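Aminoglycoside 6-adenylyltransferase (Bacillus subtilis, PDB 2PBE) transfers the nucleotidyl group of ATP or GTP to the 6-hydroxyl of streptomycin or streptidine, giving the bacterium resistance to streptomycin. Local coordinates at residues Glu153-Val164 and Ile187-Trp198; Leu86-Ile94 and Leu104-Ala112. All coordinates share one frame; numbering follows the deposited sequence.

Contact 1 of 2, residues Glu153-Val164 and Ile187-Trp198; sequences EFDDCCNEFWMV and IVRPNLLRMMAW
With chi1 near -169° and further bends at chi2 and chi3, the selenomethionine side chain of Met195 curls back across the interface to Phe154 and the two cysteines. Cys157 meets it with SG set trans to its own backbone N (chi1 -172°), a torsion that sends the sulfur into the facing helix. There Cys157 is a knob in a hole formed by Asn191, Arg194, Met195 and Trp198. The methyl CE of Met195 touches both sulfurs, lying 3.6 Å from SG of Cys158 and 3.9 Å from SG of Cys157. CE also packs against CE1 of Phe154 at 3.7 Å, and the selenium SE of Met195 stands obliquely to that ring, 5.1 Å from its centroid, a Met-aromatic contact. Beyond this group the six-membered ring of Trp198 packs its CZ3 against CB of Cys157 at 3.4 Å, and its CH2 edge points at the backbone carbonyl of Glu153. The aliphatic CG of Arg194 covers part of one indole face, while its guanidinium group turns elsewhere, to the carbonyl of Gln143.

Toward the other end of the contact, CE1 of Phe161 touches CG1 of Val188 at 3.5 Å, and the ring edge also faces the carbonyl O of Val188. CG2 of Val164 reaches CG2 of Ile187 at 3.5 Å, with the two branched side chains crossing at about a right angle. The segment axes approach to 8.7 Å and run nearly antiparallel, at 152°. Apolar and sulfur packing carries most of the contact.

Residues 153-164 and 187-198 are parts of helices 151-173 and 177-204, an antiparallel helical hairpin. Helix 238-263 packs alongside, with Phe252 stacking on Phe161 and touching Cys158 and Met195; helix 270-283 adds Tyr270 against Cys158, and helix 223-230 lies against Leu193 and Met196.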
loop_
_atom_site.group_PDB
_atom_site.type_symbol
_atom_site.label_atom_id
_atom_site.label_comp_id
_atom_site.label_asym_id
_atom_site.label_seq_id
_atom_site.Cartn_x
_atom_site.Cartn_y
_atom_site.Cartn_z
ATOM N N GLU A 153 -10.095 15.296 1.688
ATOM C CA GLU A 153 -9.385 14.321 0.893
ATOM C C GLU A 153 -10.382 13.282 0.424
ATOM O O GLU A 153 -10.324 12.817 -0.716
ATOM C CB GLU A 153 -8.283 13.659 1.711
ATOM C CG GLU A 153 -7.067 14.526 1.899
ATOM C CD GLU A 153 -6.089 13.961 2.904
ATOM O OE1 GLU A 153 -4.915 14.381 2.889
ATOM O OE2 GLU A 153 -6.491 13.113 3.718
ATOM N N PHE A 154 -11.312 12.934 1.309
ATOM C CA PHE A 154 -12.325 11.939 0.988
ATOM C C PHE A 154 -13.128 12.407 -0.224
ATOM O O PHE A 154 -13.258 11.688 -1.221
ATOM C CB PHE A 154 -13.260 11.741 2.180
ATOM C CG PHE A 154 -14.453 10.890 1.875
ATOM C CD1 PHE A 154 -14.322 9.497 1.723
ATOM C CD2 PHE A 154 -15.718 11.474 1.668
ATOM C CE1 PHE A 154 -15.445 8.690 1.368
ATOM C CE2 PHE A 154 -16.842 10.683 1.315
ATOM C CZ PHE A 154 -16.701 9.285 1.166
ATOM N N ASP A 155 -13.667 13.615 -0.116
ATOM C CA ASP A 155 -14.449 14.202 -1.183
ATOM C C ASP A 155 -13.625 14.263 -2.468
ATOM O O ASP A 155 -14.139 14.014 -3.553
ATOM C CB ASP A 155 -14.901 15.597 -0.774
ATOM C CG ASP A 155 -15.758 16.243 -1.823
ATOM O OD1 ASP A 155 -15.190 16.817 -2.788
ATOM O OD2 ASP A 155 -16.998 16.155 -1.695
ATOM N N ASP A 156 -12.338 14.564 -2.345
ATOM C CA ASP A 156 -11.495 14.617 -3.523
ATOM C C ASP A 156 -11.439 13.262 -4.248
ATOM O O ASP A 156 -11.598 13.198 -5.460
ATOM C CB ASP A 156 -10.080 15.056 -3.170
ATOM C CG ASP A 156 -9.993 16.515 -2.753
ATOM O OD1 ASP A 156 -10.869 17.318 -3.131
ATOM O OD2 ASP A 156 -9.020 16.858 -2.056
ATOM N N CYS A 157 -11.235 12.181 -3.509
ATOM C CA CYS A 157 -11.172 10.870 -4.148
ATOM C C CYS A 157 -12.447 10.535 -4.905
ATOM O O CYS A 157 -12.393 9.938 -5.980
ATOM C CB CYS A 157 -10.900 9.773 -3.127
ATOM S SG CYS A 157 -10.589 8.161 -3.891
ATOM N N CYS A 158 -13.592 10.927 -4.355
ATOM C CA CYS A 158 -14.865 10.650 -5.004
ATOM C C CYS A 158 -15.030 11.554 -6.224
ATOM O O CYS A 158 -15.520 11.122 -7.270
ATOM C CB CYS A 158 -16.019 10.867 -4.041
ATOM S SG CYS A 158 -16.026 9.734 -2.642
ATOM N N ASN A 159 -14.603 12.805 -6.094
ATOM C CA ASN A 159 -14.712 13.764 -7.177
ATOM C C ASN A 159 -13.939 13.253 -8.384
ATOM O O ASN A 159 -14.489 13.122 -9.470
ATOM C CB ASN A 159 -14.166 15.114 -6.714
ATOM C CG ASN A 159 -14.555 16.252 -7.636
ATOM O OD1 ASN A 159 -15.469 17.030 -7.347
ATOM N ND2 ASN A 159 -13.863 16.349 -8.755
ATOM N N GLU A 160 -12.675 12.920 -8.171
ATOM C CA GLU A 160 -11.814 12.419 -9.235
ATOM C C GLU A 160 -12.343 11.129 -9.835
ATOM O O GLU A 160 -12.388 10.963 -11.058
ATOM C CB GLU A 160 -10.399 12.179 -8.696
ATOM C CG GLU A 160 -9.380 11.705 -9.732
ATOM C CD GLU A 160 -9.010 12.772 -10.762
ATOM O OE1 GLU A 160 -8.086 12.519 -11.568
ATOM O OE2 GLU A 160 -9.641 13.855 -10.775
ATOM N N PHE A 161 -12.737 10.208 -8.963
ATOM C CA PHE A 161 -13.272 8.926 -9.403
ATOM C C PHE A 161 -14.400 9.101 -10.412
ATOM O O PHE A 161 -14.298 8.673 -11.552
ATOM C CB PHE A 161 -13.833 8.137 -8.232
ATOM C CG PHE A 161 -14.420 6.813 -8.629
ATOM C CD1 PHE A 161 -13.578 5.714 -8.846
ATOM C CD2 PHE A 161 -15.803 6.664 -8.835
ATOM C CE1 PHE A 161 -14.094 4.467 -9.264
ATOM C CE2 PHE A 161 -16.343 5.417 -9.256
ATOM C CZ PHE A 161 -15.468 4.314 -9.469
ATOM N N TRP A 162 -15.482 9.732 -9.971
ATOM C CA TRP A 162 -16.627 9.920 -10.839
ATOM C C TRP A 162 -16.377 10.825 -12.034
ATOM O O TRP A 162 -16.913 10.569 -13.118
ATOM C CB TRP A 162 -17.812 10.407 -10.016
ATOM C CG TRP A 162 -18.224 9.408 -8.992
ATOM C CD1 TRP A 162 -17.881 9.409 -7.664
ATOM C CD2 TRP A 162 -18.993 8.226 -9.206
ATOM N NE1 TRP A 162 -18.391 8.296 -7.036
ATOM C CE2 TRP A 162 -19.076 7.548 -7.950
ATOM C CE3 TRP A 162 -19.625 7.662 -10.334
ATOM C CZ2 TRP A 162 -19.773 6.321 -7.776
ATOM C CZ3 TRP A 162 -20.331 6.418 -10.174
ATOM C CH2 TRP A 162 -20.391 5.768 -8.890
HETATM N N MSE A 163 -15.568 11.867 -11.857
HETATM C CA MSE A 163 -15.305 12.757 -12.974
HETATM C C MSE A 163 -14.555 12.070 -14.092
HETATM O O MSE A 163 -15.019 12.058 -15.231
HETATM C CB MSE A 163 -14.528 13.991 -12.520
HETATM C CG MSE A 163 -14.283 15.030 -13.636
HETATM SE SE MSE A 163 -15.912 15.776 -14.469
HETATM C CE MSE A 163 -16.190 17.368 -13.378
ATOM N N VAL A 164 -13.399 11.503 -13.779
ATOM C CA VAL A 164 -12.605 10.852 -14.794
ATOM C C VAL A 164 -13.401 9.680 -15.350
ATOM O O VAL A 164 -13.209 9.239 -16.491
ATOM C CB VAL A 164 -11.288 10.374 -14.209
ATOM C CG1 VAL A 164 -10.506 9.581 -15.242
ATOM C CG2 VAL A 164 -10.487 11.586 -13.737
ATOM N N ILE A 187 -6.643 5.960 -13.795
ATOM C CA ILE A 187 -7.252 6.843 -12.811
ATOM C C ILE A 187 -8.431 6.271 -12.035
ATOM O O ILE A 187 -8.436 6.276 -10.809
ATOM C CB ILE A 187 -7.667 8.169 -13.491
ATOM C CG1 ILE A 187 -6.419 8.839 -14.088
ATOM C CG2 ILE A 187 -8.340 9.107 -12.486
ATOM C CD1 ILE A 187 -6.715 9.896 -15.141
ATOM N N VAL A 188 -9.429 5.785 -12.761
ATOM C CA VAL A 188 -10.618 5.251 -12.120
ATOM C C VAL A 188 -10.327 4.127 -11.144
ATOM O O VAL A 188 -10.591 4.285 -9.957
ATOM C CB VAL A 188 -11.621 4.801 -13.175
ATOM C CG1 VAL A 188 -12.829 4.155 -12.526
ATOM C CG2 VAL A 188 -12.034 6.019 -13.998
ATOM N N ARG A 189 -9.796 3.001 -11.632
ATOM C CA ARG A 189 -9.475 1.873 -10.760
ATOM C C ARG A 189 -8.478 2.262 -9.666
ATOM O O ARG A 189 -8.616 1.822 -8.524
ATOM C CB ARG A 189 -8.925 0.688 -11.557
ATOM C CG ARG A 189 -8.801 -0.571 -10.719
ATOM C CD ARG A 189 -8.187 -1.740 -11.485
ATOM N NE ARG A 189 -9.034 -2.241 -12.564
ATOM C CZ ARG A 189 -8.759 -2.101 -13.858
ATOM N NH1 ARG A 189 -7.650 -1.465 -14.241
ATOM N NH2 ARG A 189 -9.581 -2.605 -14.766
ATOM N N PRO A 190 -7.456 3.075 -9.992
ATOM C CA PRO A 190 -6.530 3.434 -8.912
ATOM C C PRO A 190 -7.199 4.188 -7.760
ATOM O O PRO A 190 -6.745 4.106 -6.613
ATOM C CB PRO A 190 -5.459 4.258 -9.632
ATOM C CG PRO A 190 -5.389 3.578 -10.970
ATOM C CD PRO A 190 -6.854 3.384 -11.309
ATOM N N ASN A 191 -8.275 4.913 -8.044
ATOM C CA ASN A 191 -8.953 5.631 -6.961
ATOM C C ASN A 191 -9.842 4.666 -6.174
ATOM O O ASN A 191 -10.021 4.822 -4.978
ATOM C CB ASN A 191 -9.754 6.825 -7.487
ATOM C CG ASN A 191 -8.895 8.079 -7.620
ATOM O OD1 ASN A 191 -8.327 8.359 -8.673
ATOM N ND2 ASN A 191 -8.779 8.828 -6.534
ATOM N N LEU A 192 -10.377 3.655 -6.843
ATOM C CA LEU A 192 -11.182 2.652 -6.168
ATOM C C LEU A 192 -10.254 1.993 -5.133
ATOM O O LEU A 192 -10.644 1.751 -3.986
ATOM C CB LEU A 192 -11.675 1.609 -7.173
ATOM C CG LEU A 192 -12.129 0.261 -6.604
ATOM C CD1 LEU A 192 -13.290 0.464 -5.612
ATOM C CD2 LEU A 192 -12.562 -0.652 -7.752
ATOM N N LEU A 193 -9.015 1.741 -5.552
ATOM C CA LEU A 193 -8.014 1.138 -4.687
ATOM C C LEU A 193 -7.688 1.993 -3.473
ATOM O O LEU A 193 -7.506 1.470 -2.373
ATOM C CB LEU A 193 -6.738 0.892 -5.470
ATOM C CG LEU A 193 -6.549 -0.404 -6.238
ATOM C CD1 LEU A 193 -5.140 -0.410 -6.780
ATOM C CD2 LEU A 193 -6.754 -1.601 -5.321
ATOM N N ARG A 194 -7.584 3.305 -3.677
ATOM C CA ARG A 194 -7.293 4.225 -2.581
ATOM C C ARG A 194 -8.444 4.157 -1.615
ATOM O O ARG A 194 -8.239 4.109 -0.411
ATOM C CB ARG A 194 -7.165 5.664 -3.085
ATOM C CG ARG A 194 -6.811 6.669 -2.004
ATOM C CD ARG A 194 -6.682 8.056 -2.584
ATOM N NE ARG A 194 -5.699 8.121 -3.669
ATOM C CZ ARG A 194 -4.391 8.242 -3.470
ATOM N NH1 ARG A 194 -3.892 8.320 -2.227
ATOM N NH2 ARG A 194 -3.586 8.277 -4.523
HETATM N N MSE A 195 -9.656 4.164 -2.157
HETATM C CA MSE A 195 -10.867 4.088 -1.340
HETATM C C MSE A 195 -10.856 2.800 -0.516
HETATM O O MSE A 195 -11.236 2.797 0.661
HETATM C CB MSE A 195 -12.116 4.119 -2.239
HETATM C CG MSE A 195 -13.421 4.319 -1.476
HETATM SE SE MSE A 195 -13.375 5.840 -0.236
HETATM C CE MSE A 195 -13.570 7.329 -1.512
HETATM N N MSE A 196 -10.424 1.709 -1.141
HETATM C CA MSE A 196 -10.369 0.437 -0.450
HETATM C C MSE A 196 -9.257 0.464 0.597
HETATM O O MSE A 196 -9.404 -0.088 1.689
HETATM C CB MSE A 196 -10.133 -0.687 -1.455
HETATM C CG MSE A 196 -11.312 -0.903 -2.387
HETATM SE SE MSE A 196 -11.044 -2.214 -3.820
HETATM C CE MSE A 196 -11.565 -3.867 -2.952
ATOM N N ALA A 197 -8.152 1.122 0.267
ATOM C CA ALA A 197 -7.038 1.218 1.195
ATOM C C ALA A 197 -7.455 2.046 2.404
ATOM O O ALA A 197 -7.110 1.706 3.541
ATOM C CB ALA A 197 -5.833 1.843 0.513
ATOM N N TRP A 198 -8.210 3.116 2.155
ATOM C CA TRP A 198 -8.672 3.982 3.243
ATOM C C TRP A 198 -9.601 3.199 4.166
ATOM O O TRP A 198 -9.683 3.462 5.371
ATOM C CB TRP A 198 -9.416 5.202 2.699
ATOM C CG TRP A 198 -8.537 6.336 2.164
ATOM C CD1 TRP A 198 -7.198 6.513 2.391
ATOM C CD2 TRP A 198 -8.968 7.482 1.417
ATOM N NE1 TRP A 198 -6.766 7.695 1.841
ATOM C CE2 TRP A 198 -7.823 8.318 1.237
ATOM C CE3 TRP A 198 -10.212 7.899 0.879
ATOM C CZ2 TRP A 198 -7.877 9.558 0.537
ATOM C CZ3 TRP A 198 -10.278 9.140 0.182
ATOM C CH2 TRP A 198 -9.102 9.952 0.021
#

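Contact 2 of 2, residues Leu86-Ile94 and Leu104-Ala112; sequences LGNWFSYII and LTLIPIREA
Trp89 lies across the side chain of Ile107, whose CG2 methyl sits over the six-membered ring, 3.6 Å from its centroid and 11° off the normal, a CH-pi contact. The CG2 methyl of Thr105 comes obliquely to CD1 of Trp89 at 3.5 Å, and CD of Pro108 is equally close to CE3, at 3.5 Å. Beyond them the carboxylate of Glu111 stands at the far edge of the indole, its plane turned well away from that of the ring. The indole is put there by a chi1 of -64°, with CG beside the backbone N of Trp89.

On the opposite face of the strands, the Tyr92 ring presents its edge to Leu106, CE2 to CD1 at 3.7 Å, and Trp63 meets the Tyr92 ring edge-to-face.

Backbone pairing sets this register. Leu106 N bonds Phe90 O at 2.8 Å, while the return bond from Phe90 N is weak. Tyr92 and Leu104 bond both ways, with Tyr92 N to Leu104 O at 2.9 Å and Leu104 N to Tyr92 O at 3.0 Å. Between them Ser91 and Thr105 form a non-hydrogen-bonded pair, and OG of Ser91 bonds the carboxylate of Glu77. A type II' turn from Leu86 to Trp89, with Gly87 at positive phi (56°), leads the chain into the hairpin.

Strands 90-96 and 101-108 thus make an antiparallel beta hairpin, flanked by strands 70-74 and 45-51 within the mixed sheet, consistent with the nucleotidyltransferase fold expected from the protein's family.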
loop_
_atom_site.group_PDB
_atom_site.type_symbol
_atom_site.label_atom_id
_atom_site.label_comp_id
_atom_site.label_asym_id
_atom_site.label_seq_id
_atom_site.Cartn_x
_atom_site.Cartn_y
_atom_site.Cartn_z
ATOM N N LEU A 86 26.854 1.881 16.710
ATOM C CA LEU A 86 25.698 2.257 15.916
ATOM C C LEU A 86 24.589 2.616 16.910
ATOM O O LEU A 86 23.426 2.236 16.740
ATOM C CB LEU A 86 25.274 1.090 15.002
ATOM C CG LEU A 86 24.271 1.385 13.869
ATOM C CD1 LEU A 86 24.877 2.379 12.873
ATOM C CD2 LEU A 86 23.874 0.074 13.161
ATOM N N GLY A 87 24.974 3.342 17.957
ATOM C CA GLY A 87 24.032 3.761 18.979
ATOM C C GLY A 87 23.272 2.619 19.618
ATOM O O GLY A 87 23.871 1.661 20.096
ATOM N N ASN A 88 21.945 2.727 19.618
ATOM C CA ASN A 88 21.077 1.704 20.198
ATOM C C ASN A 88 20.493 0.814 19.134
ATOM O O ASN A 88 19.520 0.089 19.377
ATOM C CB ASN A 88 19.945 2.354 20.971
ATOM C CG ASN A 88 20.370 2.771 22.329
ATOM O OD1 ASN A 88 20.692 1.928 23.173
ATOM N ND2 ASN A 88 20.408 4.081 22.559
ATOM N N TRP A 89 21.081 0.894 17.944
ATOM C CA TRP A 89 20.613 0.082 16.849
ATOM C C TRP A 89 21.236 -1.281 16.973
ATOM O O TRP A 89 22.143 -1.513 17.778
ATOM C CB TRP A 89 21.065 0.619 15.503
ATOM C CG TRP A 89 20.600 1.977 15.012
ATOM C CD1 TRP A 89 20.831 2.460 13.752
ATOM C CD2 TRP A 89 19.934 3.026 15.726
ATOM N NE1 TRP A 89 20.369 3.734 13.631
ATOM C CE2 TRP A 89 19.810 4.122 14.815
ATOM C CE3 TRP A 89 19.431 3.168 17.036
ATOM C CZ2 TRP A 89 19.202 5.353 15.173
ATOM C CZ3 TRP A 89 18.826 4.392 17.406
ATOM C CH2 TRP A 89 18.719 5.477 16.463
ATOM N N PHE A 90 20.747 -2.164 16.119
ATOM C CA PHE A 90 21.236 -3.518 16.015
ATOM C C PHE A 90 20.809 -3.908 14.614
ATOM O O PHE A 90 19.634 -3.806 14.260
ATOM C CB PHE A 90 20.568 -4.429 17.042
ATOM C CG PHE A 90 21.364 -5.664 17.342
ATOM C CD1 PHE A 90 22.517 -5.594 18.147
ATOM C CD2 PHE A 90 20.995 -6.900 16.787
ATOM C CE1 PHE A 90 23.299 -6.751 18.402
ATOM C CE2 PHE A 90 21.768 -8.075 17.029
ATOM C CZ PHE A 90 22.928 -7.995 17.843
ATOM N N SER A 91 21.765 -4.332 13.805
ATOM C CA SER A 91 21.436 -4.700 12.450
ATOM C C SER A 91 21.940 -6.080 12.086
ATOM O O SER A 91 22.638 -6.724 12.858
ATOM C CB SER A 91 22.014 -3.668 11.508
ATOM O OG SER A 91 23.397 -3.546 11.735
ATOM N N TYR A 92 21.577 -6.519 10.890
ATOM C CA TYR A 92 21.964 -7.816 10.378
ATOM C C TYR A 92 22.294 -7.632 8.913
ATOM O O TYR A 92 21.612 -6.880 8.224
ATOM C CB TYR A 92 20.797 -8.790 10.485
ATOM C CG TYR A 92 20.225 -8.948 11.877
ATOM C CD1 TYR A 92 20.672 -9.995 12.726
ATOM C CD2 TYR A 92 19.227 -8.059 12.367
ATOM C CE1 TYR A 92 20.136 -10.162 14.035
ATOM C CE2 TYR A 92 18.683 -8.201 13.684
ATOM C CZ TYR A 92 19.146 -9.262 14.509
ATOM O OH TYR A 92 18.640 -9.435 15.776
ATOM N N ILE A 93 23.350 -8.277 8.432
ATOM C CA ILE A 93 23.653 -8.183 7.013
ATOM C C ILE A 93 23.556 -9.636 6.605
ATOM O O ILE A 93 24.307 -10.476 7.118
ATOM C CB ILE A 93 25.077 -7.633 6.699
ATOM C CG1 ILE A 93 25.136 -6.127 6.954
ATOM C CG2 ILE A 93 25.417 -7.855 5.226
ATOM C CD1 ILE A 93 25.050 -5.731 8.385
ATOM N N ILE A 94 22.610 -9.946 5.726
ATOM C CA ILE A 94 22.409 -11.314 5.287
ATOM C C ILE A 94 22.655 -11.492 3.798
ATOM O O ILE A 94 22.260 -10.647 2.981
ATOM C CB ILE A 94 20.961 -11.785 5.604
ATOM C CG1 ILE A 94 20.655 -11.566 7.080
ATOM C CG2 ILE A 94 20.800 -13.277 5.292
ATOM C CD1 ILE A 94 19.185 -11.754 7.431
ATOM N N LEU A 104 19.227 -5.195 7.361
ATOM C CA LEU A 104 18.110 -4.867 8.251
ATOM C C LEU A 104 18.556 -4.204 9.537
ATOM O O LEU A 104 19.385 -4.743 10.254
ATOM C CB LEU A 104 17.346 -6.149 8.589
ATOM C CG LEU A 104 16.091 -6.063 9.451
ATOM C CD1 LEU A 104 14.953 -5.464 8.638
ATOM C CD2 LEU A 104 15.713 -7.454 9.904
ATOM N N THR A 105 17.998 -3.041 9.841
ATOM C CA THR A 105 18.360 -2.354 11.073
ATOM C C THR A 105 17.162 -2.311 11.996
ATOM O O THR A 105 16.040 -2.109 11.542
ATOM C CB THR A 105 18.820 -0.913 10.803
ATOM O OG1 THR A 105 19.895 -0.925 9.862
ATOM C CG2 THR A 105 19.291 -0.245 12.085
ATOM N N LEU A 106 17.407 -2.517 13.285
ATOM C CA LEU A 106 16.350 -2.479 14.300
ATOM C C LEU A 106 16.577 -1.237 15.158
ATOM O O LEU A 106 17.456 -1.199 16.022
ATOM C CB LEU A 106 16.367 -3.741 15.179
ATOM C CG LEU A 106 16.157 -5.110 14.513
ATOM C CD1 LEU A 106 16.156 -6.201 15.585
ATOM C CD2 LEU A 106 14.861 -5.144 13.736
ATOM N N ILE A 107 15.793 -0.204 14.889
ATOM C CA ILE A 107 15.891 1.055 15.603
ATOM C C ILE A 107 14.806 1.158 16.671
ATOM O O ILE A 107 13.669 0.771 16.433
ATOM C CB ILE A 107 15.719 2.219 14.616
ATOM C CG1 ILE A 107 16.695 2.042 13.447
ATOM C CG2 ILE A 107 15.912 3.553 15.329
ATOM C CD1 ILE A 107 16.479 3.029 12.320
ATOM N N PRO A 108 15.146 1.660 17.870
ATOM C CA PRO A 108 14.113 1.776 18.904
ATOM C C PRO A 108 13.036 2.762 18.419
ATOM O O PRO A 108 13.355 3.832 17.896
ATOM C CB PRO A 108 14.885 2.301 20.098
ATOM C CG PRO A 108 16.239 1.707 19.904
ATOM C CD PRO A 108 16.483 1.920 18.437
ATOM N N ILE A 109 11.770 2.396 18.585
ATOM C CA ILE A 109 10.666 3.227 18.136
ATOM C C ILE A 109 10.705 4.637 18.707
ATOM O O ILE A 109 10.307 5.600 18.046
ATOM C CB ILE A 109 9.322 2.567 18.490
ATOM C CG1 ILE A 109 8.172 3.391 17.930
ATOM C CG2 ILE A 109 9.169 2.450 19.992
ATOM C CD1 ILE A 109 8.204 3.519 16.431
ATOM N N ARG A 110 11.190 4.749 19.935
ATOM C CA ARG A 110 11.285 6.034 20.599
ATOM C C ARG A 110 12.180 7.021 19.837
ATOM O O ARG A 110 12.083 8.228 20.042
ATOM C CB ARG A 110 11.818 5.830 22.028
ATOM C CG ARG A 110 12.102 7.120 22.803
ATOM C CD ARG A 110 10.886 8.069 22.854
ATOM N NE ARG A 110 11.055 9.114 23.864
ATOM C CZ ARG A 110 11.012 8.891 25.176
ATOM N NH1 ARG A 110 10.797 7.666 25.636
ATOM N NH2 ARG A 110 11.205 9.890 26.029
ATOM N N GLU A 111 13.029 6.517 18.941
ATOM C CA GLU A 111 13.969 7.367 18.207
ATOM C C GLU A 111 13.578 7.700 16.772
ATOM O O GLU A 111 14.417 8.149 15.984
ATOM C CB GLU A 111 15.355 6.715 18.212
ATOM C CG GLU A 111 15.754 6.202 19.596
ATOM C CD GLU A 111 17.211 5.830 19.685
ATOM O OE1 GLU A 111 18.030 6.614 19.173
ATOM O OE2 GLU A 111 17.555 4.781 20.271
ATOM N N ALA A 112 12.311 7.474 16.440
ATOM C CA ALA A 112 11.797 7.736 15.104
ATOM C C ALA A 112 11.820 9.222 14.791
ATOM O O ALA A 112 12.308 9.642 13.739
ATOM C CB ALA A 112 10.367 7.200 14.981
#

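In the fold
After helix 6-19, strands 23-28, 45-51 and 70-74 are laid down before contact 2 is reached. Contact 2 closes the short hairpin loop between strands 90-96 and 101-108, the second of which pairs with strand 45-51. The chain then adds strands 125-128 and 145-146 and enters the helical region, where contact 1 closes a second, mostly helical excursion by folding helix 177-204 back on helix 151-173. The two contacts follow in series, neither nesting nor crossing. They lie on opposite sides of the chain's centre, with centres 37 Å apart and nearest atoms about 20 Å apart. After contact 1, strand 207-209 returns to the sheet, linking the two regions.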